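Local atomic coordinates of interleukin 22 (Danio rerio, PDB entry 4O6K), a protein that probably acts as a secreted helical cytokine of the interleukin-10 family, signalling in immune defence by binding cell-surface receptors. Residues 2-5 and 6-9; 131-134 and 135-139. All coordinates share one frame; numbering follows the deposited sequence. Where two conformers were deposited one is given.

Contact 1: residues 2-5 and 6-9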
loop_
_atom_site.group_PDB
_atom_site.type_symbol
_atom_site.label_atom_id
_atom_site.label_comp_id
_atom_site.label_asym_id
_atom_site.label_seq_id
_atom_site.Cartn_x
_atom_site.Cartn_y
_atom_site.Cartn_z
ATOM N N ALA A 2 -5.388 3.188 -14.391
ATOM C CA ALA A 2 -4.162 3.708 -13.786
ATOM C C ALA A 2 -3.094 3.549 -14.852
ATOM O O ALA A 2 -3.408 3.088 -15.941
ATOM C CB ALA A 2 -3.800 2.962 -12.524
ATOM N N ARG A 3 -1.849 3.920 -14.556
ATOM C CA ARG A 3 -0.780 3.701 -15.531
ATOM C C ARG A 3 -0.191 2.282 -15.395
ATOM O O ARG A 3 -0.115 1.570 -16.397
ATOM C CB ARG A 3 0.326 4.781 -15.455
ATOM C CG ARG A 3 0.566 5.464 -14.114
ATOM C CD ARG A 3 1.477 6.680 -14.259
ATOM N NE ARG A 3 0.732 7.893 -14.590
ATOM C CZ ARG A 3 0.605 8.939 -13.781
ATOM N NH1 ARG A 3 1.184 8.934 -12.587
ATOM N NH2 ARG A 3 -0.094 9.997 -14.168
ATOM N N PRO A 4 0.243 1.863 -14.182
ATOM C CA PRO A 4 0.789 0.506 -14.147
ATOM C C PRO A 4 -0.325 -0.509 -14.357
ATOM O O PRO A 4 -1.281 -0.536 -13.585
ATOM C CB PRO A 4 1.373 0.383 -12.734
ATOM C CG PRO A 4 1.471 1.778 -12.226
ATOM C CD PRO A 4 0.288 2.458 -12.833
ATOM N N THR A 5 -0.193 -1.325 -15.394
ATOM C CA THR A 5 -1.247 -2.247 -15.812
ATOM C C THR A 5 -1.801 -3.216 -14.742
ATOM O O THR A 5 -2.973 -3.585 -14.820
ATOM C CB THR A 5 -0.775 -3.060 -17.030
ATOM O OG1 THR A 5 0.345 -3.875 -16.670
ATOM C CG2 THR A 5 -0.361 -2.111 -18.141
ATOM N N PRO A 6 -0.980 -3.644 -13.755
ATOM C CA PRO A 6 -1.594 -4.505 -12.733
ATOM C C PRO A 6 -2.701 -3.821 -11.929
ATOM O O PRO A 6 -3.536 -4.506 -11.337
ATOM C CB PRO A 6 -0.415 -4.858 -11.821
ATOM C CG PRO A 6 0.769 -4.757 -12.695
ATOM C CD PRO A 6 0.487 -3.601 -13.599
ATOM N N LEU A 7 -2.711 -2.492 -11.911
ATOM C CA LEU A 7 -3.772 -1.748 -11.240
ATOM C C LEU A 7 -5.099 -1.917 -11.974
ATOM O O LEU A 7 -6.162 -1.605 -11.436
ATOM C CB LEU A 7 -3.399 -0.268 -11.125
ATOM C CG LEU A 7 -2.505 0.091 -9.934
ATOM C CD1 LEU A 7 -1.816 1.427 -10.122
ATOM C CD2 LEU A 7 -3.342 0.128 -8.670
ATOM N N ASP A 8 -5.029 -2.410 -13.207
ATOM C CA ASP A 8 -6.227 -2.690 -13.988
ATOM C C ASP A 8 -6.538 -4.187 -14.006
ATOM O O ASP A 8 -7.415 -4.636 -14.741
ATOM C CB ASP A 8 -6.080 -2.159 -15.416
ATOM C CG ASP A 8 -6.245 -0.652 -15.495
ATOM O OD1 ASP A 8 -7.153 -0.121 -14.823
ATOM O OD2 ASP A 8 -5.471 0.001 -16.227
ATOM N N SER A 9 -5.818 -4.950 -13.193
ATOM C CA SER A 9 -6.038 -6.390 -13.091
ATOM C C SER A 9 -6.991 -6.722 -11.943
ATOM O O SER A 9 -6.646 -6.552 -10.773
ATOM C CB SER A 9 -4.717 -7.134 -12.904
ATOM O OG SER A 9 -4.950 -8.492 -12.573
#

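Contact 2: residues 131-134 and 135-139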
loop_
_atom_site.group_PDB
_atom_site.type_symbol
_atom_site.label_atom_id
_atom_site.label_comp_id
_atom_site.label_asym_id
_atom_site.label_seq_id
_atom_site.Cartn_x
_atom_site.Cartn_y
_atom_site.Cartn_z
ATOM N N ASN A 131 -5.471 -2.824 0.375
ATOM C CA ASN A 131 -6.514 -2.620 -0.623
ATOM C C ASN A 131 -6.812 -1.133 -0.804
ATOM O O ASN A 131 -7.000 -0.661 -1.926
ATOM C CB ASN A 131 -7.783 -3.378 -0.222
ATOM C CG ASN A 131 -8.791 -3.491 -1.355
ATOM O OD1 ASN A 131 -9.842 -4.111 -1.199
ATOM N ND2 ASN A 131 -8.463 -2.917 -2.508
ATOM N N THR A 132 -6.859 -0.406 0.308
ATOM C CA THR A 132 -7.108 1.034 0.293
ATOM C C THR A 132 -5.968 1.797 -0.388
ATOM O O THR A 132 -6.202 2.750 -1.134
ATOM C CB THR A 132 -7.305 1.577 1.725
ATOM O OG1 THR A 132 -8.444 0.944 2.323
ATOM C CG2 THR A 132 -7.519 3.086 1.712
ATOM N N LEU A 133 -4.736 1.372 -0.125
ATOM C CA LEU A 133 -3.561 1.971 -0.751
ATOM C C LEU A 133 -3.607 1.788 -2.266
ATOM O O LEU A 133 -3.264 2.695 -3.024
ATOM C CB LEU A 133 -2.279 1.361 -0.178
ATOM C CG LEU A 133 -0.940 1.859 -0.732
ATOM C CD1 LEU A 133 -0.819 3.373 -0.599
ATOM C CD2 LEU A 133 0.210 1.162 -0.026
ATOM N N TYR A 134 -4.033 0.602 -2.692
ATOM C CA TYR A 134 -4.174 0.273 -4.106
ATOM C C TYR A 134 -5.185 1.197 -4.775
ATOM O O TYR A 134 -5.004 1.620 -5.916
ATOM C CB TYR A 134 -4.612 -1.183 -4.261
ATOM C CG TYR A 134 -4.101 -1.873 -5.503
ATOM C CD1 TYR A 134 -2.744 -2.094 -5.689
ATOM C CD2 TYR A 134 -4.980 -2.336 -6.475
ATOM C CE1 TYR A 134 -2.274 -2.737 -6.817
ATOM C CE2 TYR A 134 -4.518 -2.983 -7.605
ATOM C CZ TYR A 134 -3.163 -3.180 -7.769
ATOM O OH TYR A 134 -2.692 -3.822 -8.891
ATOM N N HIS A 135 -6.250 1.501 -4.040
ATOM C CA HIS A 135 -7.282 2.426 -4.487
ATOM C C HIS A 135 -6.734 3.841 -4.661
ATOM O O HIS A 135 -7.068 4.530 -5.626
ATOM C CB HIS A 135 -8.442 2.415 -3.486
ATOM C CG HIS A 135 -9.207 3.699 -3.421
ATOM N ND1 HIS A 135 -9.801 4.276 -4.523
ATOM C CD2 HIS A 135 -9.477 4.518 -2.377
ATOM C CE1 HIS A 135 -10.401 5.395 -4.161
ATOM N NE2 HIS A 135 -10.220 5.566 -2.864
ATOM N N TYR A 136 -5.896 4.268 -3.721
ATOM C CA TYR A 136 -5.243 5.571 -3.802
ATOM C C TYR A 136 -4.373 5.665 -5.050
ATOM O O TYR A 136 -4.411 6.659 -5.777
ATOM C CB TYR A 136 -4.403 5.832 -2.551
ATOM C CG TYR A 136 -5.221 6.063 -1.299
ATOM C CD1 TYR A 136 -6.603 6.200 -1.362
ATOM C CD2 TYR A 136 -4.611 6.146 -0.055
ATOM C CE1 TYR A 136 -7.353 6.413 -0.221
ATOM C CE2 TYR A 136 -5.353 6.358 1.091
ATOM C CZ TYR A 136 -6.723 6.491 1.002
ATOM O OH TYR A 136 -7.464 6.701 2.140
ATOM N N LEU A 137 -3.586 4.621 -5.283
ATOM C CA LEU A 137 -2.736 4.531 -6.462
ATOM C C LEU A 137 -3.566 4.535 -7.740
ATOM O O LEU A 137 -3.249 5.247 -8.690
ATOM C CB LEU A 137 -1.870 3.272 -6.398
ATOM C CG LEU A 137 -0.827 3.266 -5.280
ATOM C CD1 LEU A 137 -0.270 1.870 -5.069
ATOM C CD2 LEU A 137 0.287 4.250 -5.598
ATOM N N PHE A 138 -4.622 3.729 -7.756
ATOM C CA PHE A 138 -5.510 3.633 -8.912
ATOM C C PHE A 138 -6.018 5.004 -9.354
ATOM O O PHE A 138 -5.981 5.333 -10.536
ATOM C CB PHE A 138 -6.695 2.714 -8.596
ATOM C CG PHE A 138 -7.578 2.417 -9.780
ATOM C CD1 PHE A 138 -8.599 3.283 -10.140
ATOM C CD2 PHE A 138 -7.392 1.266 -10.527
ATOM C CE1 PHE A 138 -9.414 3.009 -11.221
ATOM C CE2 PHE A 138 -8.203 0.988 -11.610
ATOM C CZ PHE A 138 -9.215 1.861 -11.956
ATOM N N GLU A 139 -6.488 5.800 -8.401
ATOM C CA GLU A 139 -7.085 7.091 -8.721
ATOM C C GLU A 139 -6.050 8.185 -8.986
ATOM O O GLU A 139 -6.206 8.977 -9.914
ATOM C CB GLU A 139 -8.034 7.524 -7.601
ATOM C CG GLU A 139 -9.183 6.553 -7.395
ATOM C CD GLU A 139 -10.420 7.211 -6.823
ATOM O OE1 GLU A 139 -10.354 8.406 -6.467
ATOM O OE2 GLU A 139 -11.465 6.533 -6.741
#

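Contact 1: residues 2-5 and 6-9
The apolar part of this turn centres on L7, whose side chain folds back over the residues before it. Its CG lies anti to its own carbonyl carbon, beside the backbone N (chi1 -83°), and this brings CD1 to 3.5 Å from A2 CB, a tight carbon contact. The same methyl meets the ring of P4, with CD1 3.6 Å from P4 CD; these two side chains run next to each other in the same direction. A small alanine and a compact, ring-closed proline suit a place where a branched leucine must come this close. L7 also packs on Y134 and L137 of helix 130-140, while P4 touches V86, E89 and L90 of helix 76-93.

Backbone hydrogen bonds set the turn itself. L7 N donates to P4 O at 2.9 Å (N-H...O 153°), D8 N to T5 O at 2.9 Å, and S9 N to P6 O at 3.0 Å, each reaching back three residues as in a 3-10 helix. P6 fits early in such a turn because its N has no hydrogen to offer and needs no acceptor. T5 precedes it with OG1 resting 3.1 Å from P6 CD.

Polar side chains add little directly. The D8 carboxylate lies near the A2 amide, but its OD2 stays 3.7 Å from A2 N, a loose approach and no bond.

Since P6 O also accepts from T12 OG1 and Y134 OH, and L7 O from W13 NE1, the carbonyls of the turn find donors outside it. The chemistry is thus that of a proline-containing lead-in, probably stiff, whose apolar P4 and L7 pack on neighbouring helices as it brings S9 to the N-cap of helix 10-24.

Contact 2: residues 131-134 and 135-139
With T132 CG2 anti to the backbone N and Y136 CG turned beside its own N (chi1 -70°), the methyl and the phenol ring, one helical turn apart, run alongside one another in the same direction. CG2 sits over the ring face, 4.0 Å from the centroid and 28° off the normal, a CH-pi contact whose closest atom is Y136 CZ at 3.6 Å. The carbonyl T132 O lies over that same face nearer the rim, 3.4 Å above the ring plane. A beta-branched threonine suits the place, offering a methyl to the ring while its hydroxyl points another way.

The hydroxyl of Y136, a buried residue, is hydrogen-bonded to R32 NH2, and its ring also meets F37. Without the ring, as with an alanine here, the T132 methyl would probably lose its aromatic cover and R32 its hydroxyl partner.

L133 and L137 follow one another with CG and CD1 4.4 Å apart, a looser apolar touch, both packing on N51 of helix 47-62; Y134, also buried, places its ring against helix 10-24, edge-to-face with W13.

Beneath the side chains run four main-chain bonds, each from a residue to the one four places earlier. H135 N reaches N131 O and Y136 N reaches T132 O, while L137 N binds L133 O at 3.0 Å (N-H...O 165°) and F138 N binds Y134 O at 2.8 Å. Regular i to i+4 bonding, leucines on the face toward helix 47-62 and tyrosines reaching to other segments mark a regular alpha-helix packed against several neighbours, consistent with the C-terminal helix of the all-helical bundle of interleukin-10 family cytokines.

Overall arrangement
The two contacts come in series along the chain, contact 1 at the N-terminal end before helix 10-24 and contact 2 within helix 130-140. Yet their centres are 11 Å apart, on the same side of the molecule's centre, and they touch: P6 O is 2.7 Å from Y134 OH, and D8 packs on F138. Contact 1 lies farther out, about 14 Å from the chain's centre against 7 Å. The N-terminal turn closes over the last helix, bringing together the two ends of this chain, the C-terminal part of the full-length protein and probably its cytokine domain. Just beyond that helix, C141 is joined to C48 by a disulfide, tying the same end to helix 47-62.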